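Local coordinates for protein insecticidal Delta-Endotoxin Cry8Ea1 (Bacillus Thuringiensis, PDB 3EB7) that is an insecticidal crystal toxin active against underground beetle larvae, and probably kills by forming pores in gut-cell membranes, as in other three-domain Cry proteins, at residues S436-R439 / T440-Y444. Numbering follows the deposited sequence.
Sequences SADR and TNTVY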
# COMPACT_ATOMS: atom_id res chain seq x y z
N SER A 436 -4.62 4.24 -5.53
CA SER A 436 -3.98 3.82 -6.82
C SER A 436 -4.62 2.59 -7.48
O SER A 436 -4.40 2.33 -8.64
CB SER A 436 -2.47 3.54 -6.64
OG SER A 436 -2.26 2.58 -5.61
N ALA A 437 -5.40 1.84 -6.71
CA ALA A 437 -6.02 0.63 -7.17
C ALA A 437 -7.41 0.95 -7.76
O ALA A 437 -8.37 1.15 -7.04
CB ALA A 437 -6.10 -0.34 -6.01
N ASP A 438 -7.49 0.98 -9.08
CA ASP A 438 -8.67 1.50 -9.73
C ASP A 438 -9.83 0.51 -9.71
O ASP A 438 -9.66 -0.65 -9.38
CB ASP A 438 -8.34 2.04 -11.15
CG ASP A 438 -8.05 0.94 -12.19
OD1 ASP A 438 -8.17 -0.28 -11.92
OD2 ASP A 438 -7.71 1.31 -13.33
N ARG A 439 -11.00 1.01 -10.08
CA ARG A 439 -12.25 0.27 -10.10
C ARG A 439 -12.54 -0.46 -11.41
O ARG A 439 -13.43 -1.31 -11.47
CB ARG A 439 -13.39 1.26 -9.85
CG ARG A 439 -13.35 1.88 -8.47
CD ARG A 439 -14.65 2.68 -8.26
NE ARG A 439 -14.77 2.89 -6.84
CZ ARG A 439 -15.53 2.18 -6.04
NH1 ARG A 439 -16.33 1.25 -6.52
NH2 ARG A 439 -15.51 2.44 -4.73
N THR A 440 -11.78 -0.14 -12.44
CA THR A 440 -12.15 -0.44 -13.83
C THR A 440 -11.12 -1.29 -14.57
O THR A 440 -11.38 -1.70 -15.73
CB THR A 440 -12.31 0.90 -14.65
OG1 THR A 440 -11.19 1.74 -14.36
CG2 THR A 440 -13.62 1.67 -14.28
N ASN A 441 -9.95 -1.52 -13.95
CA ASN A 441 -8.83 -2.13 -14.70
C ASN A 441 -8.62 -1.49 -16.10
O ASN A 441 -8.68 -2.16 -17.15
CB ASN A 441 -9.00 -3.65 -14.81
CG ASN A 441 -8.89 -4.35 -13.49
OD1 ASN A 441 -8.10 -3.95 -12.62
ND2 ASN A 441 -9.68 -5.41 -13.31
N THR A 442 -8.38 -0.19 -16.09
CA THR A 442 -8.18 0.59 -17.30
C THR A 442 -6.84 0.25 -17.90
O THR A 442 -5.86 0.14 -17.17
CB THR A 442 -8.25 2.12 -17.00
OG1 THR A 442 -9.54 2.43 -16.48
CG2 THR A 442 -8.00 2.99 -18.24
N VAL A 443 -6.81 0.09 -19.22
CA VAL A 443 -5.58 -0.13 -20.00
C VAL A 443 -5.35 1.13 -20.83
O VAL A 443 -6.22 1.52 -21.64
CB VAL A 443 -5.69 -1.41 -20.90
CG1 VAL A 443 -4.40 -1.69 -21.68
CG2 VAL A 443 -6.03 -2.61 -20.06
N TYR A 444 -4.19 1.75 -20.59
CA TYR A 444 -3.75 2.97 -21.29
C TYR A 444 -2.98 2.70 -22.58
O TYR A 444 -2.16 1.78 -22.62
CB TYR A 444 -2.91 3.86 -20.35
CG TYR A 444 -3.66 4.20 -19.09
CD1 TYR A 444 -3.55 3.38 -17.96
CD2 TYR A 444 -4.53 5.29 -19.03
CE1 TYR A 444 -4.27 3.65 -16.80
CE2 TYR A 444 -5.25 5.57 -17.89
CZ TYR A 444 -5.12 4.75 -16.77
OH TYR A 444 -5.83 5.02 -15.63
O HOH W 1 -5.65 -0.09 -14.40
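Asp438 makes a local side-chain-to-backbone contact across a turn, its carboxylate accepting the N-H groups of Asn441 and Thr442, in the linker that carries the chain of this three-domain Cry toxin from strand 427-434 to the short edge strand 442-443. That edge strand runs parallel to strand 482-491 in the C-terminal β-sandwich, so the turn leads directly into that domain. Aspartate suits the place because its short side chain offers two acceptors to successive amides. CG lies between the backbone N and the carbonyl carbon (chi1 73°), which swings the carboxylate toward the residues that follow. OD1 takes Asn441 N at 3.0 Å, met from above the carboxylate plane and with a bent N-H...O angle of 131°. OD2 accepts Thr442 N at 3.2 Å on its syn side, the donor tilted somewhat out of the carboxylate plane, in a much straighter bond of 166°.

Lys455 forms a salt bridge with Asp438 OD1 and also donates to Asn441 OD1, which would help to offset the aspartate's negative charge. Asn441 has a left-handed backbone conformation, one that asparagine tolerates better than most residues, and its ND2 gives a hydrogen bond to Arg488 O on the neighbouring strand. Arg439, extended from CG to NE, makes a salt bridge through NH2 with Asp340.

The hydroxyls of Thr440 and Thr442 are hydrogen-bonded, OG1 to OG1 at 2.8 Å. Thr442 also lays its CG2 over one face of the Tyr444 ring, offset toward the rim and 3.7 Å above the plane. A water bridges Asp438 and Thr442, donating to Asp438 OD2 at 2.7 Å and to Thr442 O at 2.8 Å.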